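PDB 7BYT: galactan 1,3-beta-galactosidase from Phanerochaete chrysosporium, which probably removes galactose units from beta-1,3-linked galactans as a glycoside hydrolase of family 43, and carries a calcium-binding carbohydrate-binding module. Local coordinates for residues D134-S139 and D157-F162; T185-G190 and Y240-F245; K214-S219 and S226-I231. One frame throughout, in Å; residues are numbered along the deposited sequence.

Interaction 1. Residues D134-S139 and D157-F162; sequences DSRDES and DNNQNF. With GLA (alpha-D-galactopyranose), chain F.
Two donors grip OD2 of D134. The backbone N of N158 comes in on the anti lone pair of D134 OD2 at 3.0 Å (N-H...O 156°), while NH1 of R136 makes a salt bridge to D134 OD2 from above the carboxylate plane at 2.9 Å. The other oxygen, OD1, pairs with K129. An alanine in place of D134 would probably leave the N158 N-H without its acceptor, R136 NH1 without its carboxylate partner, and K129 without its counter-charge. R136, extended from CG to NE, crosses the N159 side chain at about a right angle, its CD 3.5 Å from N159 OD1; the guanidinium and the N159 amide stand 84° apart. R136 NH2 is held by the backbone O of Y105. Water 2 joins R136 NH1 to N159 OD1, and water 3 joins the same OD1 to the backbone N of D137, whose OD2 accepts a 2.6 Å bond directly from O2 of the galactose. D157 to Q160 form a type I' turn, the hairpin link between strands 150-156 and 161-167, and it folds over the chain entering strand 138-142, the edge strand beside 150-156.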
loop_
_atom_site.group_PDB
_atom_site.type_symbol
_atom_site.label_atom_id
_atom_site.label_comp_id
_atom_site.label_asym_id
_atom_site.label_seq_id
_atom_site.Cartn_x
_atom_site.Cartn_y
_atom_site.Cartn_z
ATOM N N ASP A 134 13.380 20.882 7.547
ATOM C CA ASP A 134 12.830 20.103 6.444
ATOM C C ASP A 134 11.667 19.237 6.908
ATOM O O ASP A 134 11.664 18.673 8.007
ATOM C CB ASP A 134 13.867 19.119 5.906
ATOM C CG ASP A 134 14.979 19.769 5.125
ATOM O OD1 ASP A 134 14.941 20.991 4.882
ATOM O OD2 ASP A 134 15.900 19.008 4.752
ATOM N N SER A 135 10.701 19.070 6.011
ATOM C CA SER A 135 9.714 18.006 6.141
ATOM C C SER A 135 9.500 17.436 4.748
ATOM O O SER A 135 9.188 18.181 3.811
ATOM C CB SER A 135 8.413 18.557 6.733
ATOM O OG SER A 135 7.419 17.551 6.836
ATOM N N ARG A 136 9.717 16.127 4.597
ATOM C CA ARG A 136 9.412 15.444 3.342
ATOM C C ARG A 136 8.271 14.464 3.576
ATOM O O ARG A 136 7.138 14.907 3.770
ATOM C CB ARG A 136 10.675 14.858 2.691
ATOM C CG ARG A 136 11.584 15.968 2.141
ATOM C CD ARG A 136 12.876 15.437 1.522
ATOM N NE ARG A 136 13.667 16.507 0.907
ATOM C CZ ARG A 136 14.522 17.275 1.576
ATOM N NH1 ARG A 136 14.685 17.106 2.886
ATOM N NH2 ARG A 136 15.205 18.217 0.942
ATOM N N ASP A 137 8.509 13.153 3.573
ATOM C CA ASP A 137 7.416 12.246 3.922
ATOM C C ASP A 137 6.845 12.636 5.279
ATOM O O ASP A 137 7.590 12.932 6.219
ATOM C CB ASP A 137 7.917 10.808 4.029
ATOM C CG ASP A 137 8.043 10.126 2.699
ATOM O OD1 ASP A 137 8.080 10.813 1.654
ATOM O OD2 ASP A 137 8.167 8.887 2.706
ATOM N N GLU A 138 5.520 12.635 5.381
ATOM C CA GLU A 138 4.867 13.034 6.619
ATOM C C GLU A 138 3.578 12.251 6.807
ATOM O O GLU A 138 3.049 11.623 5.885
ATOM C CB GLU A 138 4.592 14.550 6.693
ATOM C CG GLU A 138 3.862 15.130 5.472
ATOM C CD GLU A 138 2.506 14.510 5.187
ATOM O OE1 GLU A 138 2.293 14.162 4.012
ATOM O OE2 GLU A 138 1.652 14.420 6.094
ATOM N N SER A 139 3.075 12.314 8.031
ATOM C CA SER A 139 1.704 11.943 8.348
ATOM C C SER A 139 1.222 12.840 9.469
ATOM O O SER A 139 1.995 13.573 10.081
ATOM C CB SER A 139 1.581 10.477 8.763
ATOM O OG SER A 139 0.213 10.073 8.749
ATOM N N ASP A 157 15.684 16.957 8.048
ATOM C CA ASP A 157 17.139 17.053 7.830
ATOM C C ASP A 157 17.620 16.119 6.722
ATOM O O ASP A 157 18.423 15.209 6.932
ATOM C CB ASP A 157 17.912 16.854 9.133
ATOM C CG ASP A 157 17.491 17.840 10.194
ATOM O OD1 ASP A 157 17.465 19.056 9.886
ATOM O OD2 ASP A 157 17.155 17.403 11.314
ATOM N N ASN A 158 17.117 16.381 5.519
ATOM C CA ASN A 158 17.444 15.578 4.345
ATOM C C ASN A 158 17.223 14.096 4.615
ATOM O O ASN A 158 18.040 13.237 4.272
ATOM C CB ASN A 158 18.849 15.894 3.842
ATOM C CG ASN A 158 18.897 17.233 3.142
ATOM O OD1 ASN A 158 18.055 17.517 2.291
ATOM N ND2 ASN A 158 19.852 18.078 3.513
ATOM N N ASN A 159 16.105 13.804 5.272
ATOM C CA ASN A 159 15.602 12.471 5.581
ATOM C C ASN A 159 16.369 11.748 6.673
ATOM O O ASN A 159 16.007 10.614 7.003
ATOM C CB ASN A 159 15.458 11.573 4.343
ATOM C CG ASN A 159 14.402 12.079 3.382
ATOM O OD1 ASN A 159 13.465 12.775 3.780
ATOM N ND2 ASN A 159 14.545 11.732 2.109
ATOM N N GLN A 160 17.395 12.360 7.259
ATOM C CA GLN A 160 18.210 11.640 8.225
ATOM C C GLN A 160 17.545 11.531 9.586
ATOM O O GLN A 160 17.737 10.523 10.275
ATOM C CB GLN A 160 19.588 12.299 8.356
ATOM C CG GLN A 160 20.378 12.356 7.045
ATOM C CD GLN A 160 20.391 11.024 6.298
ATOM O OE1 GLN A 160 21.048 10.075 6.731
ATOM N NE2 GLN A 160 19.654 10.943 5.180
ATOM N N ASN A 161 16.761 12.528 9.990
ATOM C CA ASN A 161 16.270 12.624 11.362
ATOM C C ASN A 161 14.754 12.640 11.361
ATOM O O ASN A 161 14.146 13.516 10.730
ATOM C CB ASN A 161 16.798 13.886 12.047
ATOM C CG ASN A 161 18.311 13.970 12.020
ATOM O OD1 ASN A 161 19.012 12.953 12.055
ATOM N ND2 ASN A 161 18.828 15.196 11.947
ATOM N N PHE A 162 14.149 11.693 12.085
ATOM C CA PHE A 162 12.704 11.526 12.077
ATOM C C PHE A 162 12.095 12.259 13.264
ATOM O O PHE A 162 12.464 11.999 14.411
ATOM C CB PHE A 162 12.289 10.053 12.101
ATOM C CG PHE A 162 10.823 9.896 11.965
ATOM C CD1 PHE A 162 10.229 10.017 10.720
ATOM C CD2 PHE A 162 10.026 9.732 13.082
ATOM C CE1 PHE A 162 8.854 9.931 10.577
ATOM C CE2 PHE A 162 8.639 9.646 12.947
ATOM C CZ PHE A 162 8.069 9.760 11.687
HETATM C C1 GLA F . 9.571 7.623 -1.445
HETATM C C2 GLA F . 8.566 8.503 -0.723
HETATM C C3 GLA F . 7.499 8.936 -1.720
HETATM C C4 GLA F . 8.162 9.746 -2.837
HETATM C C5 GLA F . 9.291 8.915 -3.463
HETATM C C6 GLA F . 10.093 9.722 -4.485
HETATM O O1 GLA F . 8.897 6.483 -2.015
HETATM O O2 GLA F . 8.018 7.754 0.358
HETATM O O3 GLA F . 6.464 9.694 -1.081
HETATM O O4 GLA F . 8.646 11.018 -2.359
HETATM O O5 GLA F . 10.194 8.411 -2.466
HETATM O O6 GLA F . 10.903 10.702 -3.826
HETATM O O HOH W 1 16.192 20.777 8.001
HETATM O O HOH W 2 13.545 15.338 4.918
HETATM O O HOH W 3 10.982 11.644 3.086
#

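Interaction 2. Residues T185-G190 and Y240-F245; sequences TLEAPG and YSQNAF. With GLA (alpha-D-galactopyranose), chain F.
N243 reaches across with its amide, ND2 giving a 2.9 Å hydrogen bond to the backbone O of A188 (N-H...O 160°). The acceptor lies close to the amide plane, whereas the donor is tilted 24° from the carbonyl plane. CG of N243 stands anti to its backbone N (chi1 -164°), which directs the amide at A188. ND2 also bonds to OD2 of D246, N213 OD1 receives the backbone N of N243, and the N243 carbonyl accepts from NH1 of R82. CB of A188 packs 3.2 Å from N243 O and also against Q242 NE2; the backbone N of A188 is satisfied by D137 OD2. These segments open neighbouring blades of the five-bladed beta-propeller characteristic of family 43, where the innermost strands surround the sugar site. Q242 is stretched out toward the galactose, its OE1 3.0 Å from O1 of the sugar and held more firmly by NE1 of W260. Its NE2 donates to OG of S203. Q242 NE2 also makes a weak bond to O2 of the galactose at 3.1 Å. A second weak bond runs from Q242 NE2 to OE2 of E187 at 3.5 Å. OE2 of E187 also lies 3.5 Å from C1 of the sugar. Further along the two strands no direct backbone bond forms; instead water 4 donates to both carbonyls, P189 O at 2.7 Å and A244 O at 2.8 Å.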
loop_
_atom_site.group_PDB
_atom_site.type_symbol
_atom_site.label_atom_id
_atom_site.label_comp_id
_atom_site.label_asym_id
_atom_site.label_seq_id
_atom_site.Cartn_x
_atom_site.Cartn_y
_atom_site.Cartn_z
ATOM N N THR A 185 16.801 7.653 9.412
ATOM C CA THR A 185 16.450 7.522 7.987
ATOM C C THR A 185 15.100 6.838 7.785
ATOM O O THR A 185 14.963 5.892 7.004
ATOM C CB THR A 185 17.556 6.857 7.149
ATOM O OG1 THR A 185 17.751 5.495 7.561
ATOM C CG2 THR A 185 18.861 7.623 7.281
ATOM N N LEU A 186 14.090 7.340 8.487
ATOM C CA LEU A 186 12.734 6.816 8.377
ATOM C C LEU A 186 11.885 7.695 7.472
ATOM O O LEU A 186 11.993 8.925 7.493
ATOM C CB LEU A 186 12.069 6.750 9.754
ATOM C CG LEU A 186 12.727 5.801 10.751
ATOM C CD1 LEU A 186 12.003 5.917 12.083
ATOM C CD2 LEU A 186 12.678 4.357 10.256
ATOM N N GLU A 187 11.014 7.067 6.696
ATOM C CA GLU A 187 10.013 7.827 5.955
ATOM C C GLU A 187 8.704 7.042 5.953
ATOM O O GLU A 187 8.528 6.097 6.730
ATOM C CB GLU A 187 10.524 8.346 4.601
ATOM C CG GLU A 187 10.917 7.282 3.642
ATOM C CD GLU A 187 11.339 7.806 2.252
ATOM O OE1 GLU A 187 11.555 9.027 2.010
ATOM O OE2 GLU A 187 11.473 6.949 1.370
ATOM N N ALA A 188 7.745 7.503 5.155
ATOM C CA ALA A 188 6.407 6.908 5.063
ATOM C C ALA A 188 5.810 6.557 6.430
ATOM O O ALA A 188 5.366 5.418 6.640
ATOM C CB ALA A 188 6.441 5.680 4.148
ATOM N N PRO A 189 5.751 7.496 7.373
ATOM C CA PRO A 189 5.278 7.159 8.721
ATOM C C PRO A 189 3.757 7.079 8.838
ATOM O O PRO A 189 2.996 7.669 8.064
ATOM C CB PRO A 189 5.786 8.334 9.558
ATOM C CG PRO A 189 5.720 9.497 8.583
ATOM C CD PRO A 189 6.206 8.901 7.291
ATOM N N GLY A 190 3.331 6.346 9.867
ATOM C CA GLY A 190 1.983 6.441 10.398
ATOM C C GLY A 190 2.015 5.989 11.839
ATOM O O GLY A 190 2.912 5.244 12.241
ATOM N N TYR A 240 6.516 -6.301 -0.925
ATOM C CA TYR A 240 6.657 -5.319 -2.002
ATOM C C TYR A 240 5.656 -4.174 -1.849
ATOM O O TYR A 240 4.719 -4.006 -2.640
ATOM C CB TYR A 240 6.533 -5.965 -3.385
ATOM C CG TYR A 240 7.137 -5.183 -4.540
ATOM C CD1 TYR A 240 7.265 -3.791 -4.520
ATOM C CD2 TYR A 240 7.605 -5.859 -5.655
ATOM C CE1 TYR A 240 7.823 -3.105 -5.597
ATOM C CE2 TYR A 240 8.167 -5.184 -6.727
ATOM C CZ TYR A 240 8.280 -3.815 -6.690
ATOM O OH TYR A 240 8.854 -3.174 -7.766
ATOM N N SER A 241 5.911 -3.353 -0.835
ATOM C CA SER A 241 5.082 -2.175 -0.627
ATOM C C SER A 241 5.825 -1.186 0.256
ATOM O O SER A 241 6.911 -1.465 0.768
ATOM C CB SER A 241 3.715 -2.544 -0.026
ATOM O OG SER A 241 3.869 -2.931 1.331
ATOM N N GLN A 242 5.203 -0.020 0.430
ATOM C CA GLN A 242 5.683 1.002 1.350
ATOM C C GLN A 242 4.486 1.560 2.098
ATOM O O GLN A 242 3.455 1.853 1.486
ATOM C CB GLN A 242 6.394 2.127 0.588
ATOM C CG GLN A 242 6.993 3.185 1.506
ATOM C CD GLN A 242 7.645 4.326 0.759
ATOM O OE1 GLN A 242 7.250 4.660 -0.372
ATOM N NE2 GLN A 242 8.647 4.951 1.387
ATOM N N ASN A 243 4.631 1.726 3.396
ATOM C CA ASN A 243 3.545 2.230 4.250
ATOM C C ASN A 243 2.943 3.494 3.678
ATOM O O ASN A 243 3.670 4.366 3.175
ATOM C CB ASN A 243 4.092 2.529 5.639
ATOM C CG ASN A 243 3.023 2.670 6.678
ATOM O OD1 ASN A 243 2.081 1.881 6.726
ATOM N ND2 ASN A 243 3.166 3.681 7.544
ATOM N N ALA A 244 1.628 3.609 3.845
ATOM C CA ALA A 244 0.933 4.847 3.511
ATOM C C ALA A 244 0.011 5.271 4.648
ATOM O O ALA A 244 0.032 6.433 5.066
ATOM C CB ALA A 244 0.136 4.719 2.201
ATOM N N PHE A 245 -0.798 4.349 5.155
ATOM C CA PHE A 245 -1.733 4.686 6.218
ATOM C C PHE A 245 -2.010 3.447 7.052
ATOM O O PHE A 245 -2.138 2.346 6.512
ATOM C CB PHE A 245 -3.052 5.247 5.664
ATOM C CG PHE A 245 -3.824 6.022 6.673
ATOM C CD1 PHE A 245 -3.520 7.354 6.909
ATOM C CD2 PHE A 245 -4.804 5.410 7.432
ATOM C CE1 PHE A 245 -4.214 8.074 7.863
ATOM C CE2 PHE A 245 -5.503 6.130 8.391
ATOM C CZ PHE A 245 -5.201 7.459 8.609
HETATM C C1 GLA F . 9.571 7.623 -1.445
HETATM C C2 GLA F . 8.566 8.503 -0.723
HETATM C C3 GLA F . 7.499 8.936 -1.720
HETATM C C4 GLA F . 8.162 9.746 -2.837
HETATM C C5 GLA F . 9.291 8.915 -3.463
HETATM C C6 GLA F . 10.093 9.722 -4.485
HETATM O O1 GLA F . 8.897 6.483 -2.015
HETATM O O2 GLA F . 8.018 7.754 0.358
HETATM O O3 GLA F . 6.464 9.694 -1.081
HETATM O O4 GLA F . 8.646 11.018 -2.359
HETATM O O5 GLA F . 10.194 8.411 -2.466
HETATM O O6 GLA F . 10.903 10.702 -3.826
HETATM O O HOH W 4 0.284 7.543 7.636
#

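Interaction 3. Residues K214-S219 and S226-I231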
loop_
_atom_site.group_PDB
_atom_site.type_symbol
_atom_site.label_atom_id
_atom_site.label_comp_id
_atom_site.label_asym_id
_atom_site.label_seq_id
_atom_site.Cartn_x
_atom_site.Cartn_y
_atom_site.Cartn_z
ATOM N N LYS A 214 9.095 -1.034 9.387
ATOM C CA LYS A 214 9.382 -1.310 10.788
ATOM C C LYS A 214 8.322 -0.708 11.693
ATOM O O LYS A 214 7.627 0.243 11.330
ATOM C CB LYS A 214 10.739 -0.720 11.199
ATOM C CG LYS A 214 11.903 -1.065 10.275
ATOM C CD LYS A 214 12.310 -2.533 10.389
ATOM C CE LYS A 214 13.505 -2.806 9.502
ATOM N NZ LYS A 214 14.001 -4.216 9.569
ATOM N N TRP A 215 8.210 -1.275 12.890
ATOM C CA TRP A 215 7.382 -0.698 13.934
ATOM C C TRP A 215 8.227 -0.350 15.148
ATOM O O TRP A 215 9.265 -0.972 15.411
ATOM C CB TRP A 215 6.181 -1.597 14.327
ATOM C CG TRP A 215 6.551 -2.837 15.077
ATOM C CD1 TRP A 215 6.837 -4.068 14.544
ATOM C CD2 TRP A 215 6.664 -2.973 16.494
ATOM N NE1 TRP A 215 7.120 -4.965 15.556
ATOM C CE2 TRP A 215 7.025 -4.309 16.758
ATOM C CE3 TRP A 215 6.474 -2.092 17.573
ATOM C CZ2 TRP A 215 7.229 -4.784 18.053
ATOM C CZ3 TRP A 215 6.672 -2.565 18.855
ATOM C CH2 TRP A 215 7.031 -3.900 19.084
ATOM N N PHE A 216 7.755 0.664 15.866
ATOM C CA PHE A 216 8.337 1.165 17.099
ATOM C C PHE A 216 7.171 1.502 18.010
ATOM O O PHE A 216 6.089 1.849 17.530
ATOM C CB PHE A 216 9.100 2.491 16.871
ATOM C CG PHE A 216 10.018 2.487 15.673
ATOM C CD1 PHE A 216 9.506 2.588 14.385
ATOM C CD2 PHE A 216 11.394 2.431 15.841
ATOM C CE1 PHE A 216 10.346 2.580 13.284
ATOM C CE2 PHE A 216 12.241 2.435 14.744
ATOM C CZ PHE A 216 11.722 2.507 13.466
ATOM N N SER A 217 7.386 1.435 19.324
ATOM C CA SER A 217 6.310 1.831 20.225
ATOM C C SER A 217 6.836 2.642 21.400
ATOM O O SER A 217 8.016 2.588 21.752
ATOM C CB SER A 217 5.449 0.643 20.692
ATOM O OG SER A 217 6.148 -0.180 21.607
ATOM N N ALA A 218 5.922 3.412 21.989
ATOM C CA ALA A 218 6.235 4.242 23.145
ATOM C C ALA A 218 4.958 4.538 23.918
ATOM O O ALA A 218 3.858 4.542 23.359
ATOM C CB ALA A 218 6.877 5.562 22.702
ATOM N N SER A 219 5.117 4.798 25.219
ATOM C CA SER A 219 3.974 5.167 26.044
ATOM C C SER A 219 3.673 6.656 25.980
ATOM O O SER A 219 2.584 7.074 26.387
ATOM C CB SER A 219 4.197 4.731 27.502
ATOM O OG SER A 219 5.347 5.347 28.044
ATOM N N SER A 226 10.899 2.223 21.353
ATOM C CA SER A 226 11.602 0.963 21.185
ATOM C C SER A 226 12.417 0.980 19.892
ATOM O O SER A 226 12.204 1.804 18.992
ATOM C CB SER A 226 10.611 -0.198 21.155
ATOM O OG SER A 226 9.685 -0.057 20.086
ATOM N N ALA A 227 13.372 0.061 19.815
ATOM C CA ALA A 227 14.165 -0.125 18.612
ATOM C C ALA A 227 13.343 -0.837 17.545
ATOM O O ALA A 227 12.421 -1.595 17.851
ATOM C CB ALA A 227 15.406 -0.961 18.931
ATOM N N GLN A 228 13.700 -0.592 16.285
ATOM C CA GLN A 228 12.900 -1.065 15.162
ATOM C C GLN A 228 12.733 -2.579 15.172
ATOM O O GLN A 228 13.647 -3.323 15.543
ATOM C CB GLN A 228 13.551 -0.643 13.839
ATOM C CG GLN A 228 14.923 -1.255 13.583
ATOM C CD GLN A 228 15.516 -0.806 12.263
ATOM O OE1 GLN A 228 15.172 0.258 11.741
ATOM N NE2 GLN A 228 16.397 -1.620 11.709
ATOM N N GLN A 229 11.554 -3.031 14.737
ATOM C CA GLN A 229 11.288 -4.436 14.471
ATOM C C GLN A 229 10.488 -4.539 13.179
ATOM O O GLN A 229 9.766 -3.612 12.805
ATOM C CB GLN A 229 10.501 -5.122 15.610
ATOM C CG GLN A 229 11.183 -5.104 16.986
ATOM C CD GLN A 229 12.390 -6.014 17.059
ATOM O OE1 GLN A 229 12.527 -6.958 16.277
ATOM N NE2 GLN A 229 13.282 -5.732 18.008
ATOM N N ASP A 230 10.614 -5.675 12.498
ATOM C CA ASP A 230 9.918 -5.876 11.230
ATOM C C ASP A 230 8.418 -6.081 11.419
ATOM O O ASP A 230 7.975 -6.747 12.364
ATOM C CB ASP A 230 10.472 -7.127 10.549
ATOM C CG ASP A 230 11.786 -6.877 9.847
ATOM O OD1 ASP A 230 11.847 -5.949 9.018
ATOM O OD2 ASP A 230 12.773 -7.606 10.130
ATOM N N ILE A 231 7.636 -5.564 10.456
ATOM C CA ILE A 231 6.208 -5.892 10.369
ATOM C C ILE A 231 5.923 -7.036 9.403
ATOM O O ILE A 231 4.787 -7.534 9.374
ATOM C CB ILE A 231 5.314 -4.677 10.030
ATOM C CG1 ILE A 231 5.621 -4.121 8.635
ATOM C CG2 ILE A 231 5.453 -3.586 11.103
ATOM C CD1 ILE A 231 4.640 -3.045 8.197
HETATM O O HOH W 5 9.889 -2.075 18.156
#
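K214 lies along residues Q228-D230 and ends in a salt bridge. Its CB sits 3.4 Å from the backbone O of Q229 and also touches CB of Q228. CG of K214 passes the Q228 side chain, 3.8 Å from OE1, an oxygen whose hydrogen bond goes to NE2 of H204. The chain then bends at chi2 (-71°), which brings CD beside both Q229 O and D230 OD1. CE lies near the same D230 oxygen and Q228 NE2. NZ of K214 finally bonds to OD1 of D230 at 2.8 Å, coming from above the carboxylate plane. K214 and D230 run side by side, pointing the same way.

The backbones pair next to this. W215 N gives a 2.8 Å bond to Q229 O, and Q229 N returns one to W215 O at 3.2 Å. The indole turns toward the second strand: W215 NE1 lies 3.4 Å from CB of Q229, CG of Q229 rests over one face near the rim, and D230 O and the I231 CG2 methyl meet the edge at CD1. On the other side of the strand, F216 presents the edge at CD2 to S226 O and brings CE2 against CB of Q228.

Toward the turn, S226 closes the pair with its backbone N and its hydroxyl: S226 OG accepts from S217 N at 2.8 Å, while S226 N donates to S217 O. Water 5, accepting from S226 OG, donates to the carbonyls of W215 and A227, bridging the place where regular strand pairing has lapsed.

W215-Q229 is an antiparallel hydrogen-bonded pair and K214-D230 a non-hydrogen-bonded one. Together they make a beta hairpin, with strand 229-230 the short outermost strand of a blade, as is usual at the rim of a beta-propeller.

Overall arrangement
All three contacts lie in the catalytic domain, whose five sheets are consistent with a five-bladed propeller. Interaction 1 belongs to the blade made of strands 138-142, 150-156, 161-167 and 174-181; interaction 2 joins the next blade to the last, and interaction 3 lies at the outer side of that next blade. Along the chain interaction 1 is complete before the others begin, while both segments of interaction 3 fall between those of interaction 2. Centres of interactions 1 and 2 are about 12 Å apart, joined where D137 meets A188, and both reach the galactose. Interaction 3, centred about 13 Å from interaction 2, touches it through L186 and F216. Interaction 2 is thus the buried inner contact, with 1 and 3 farther out.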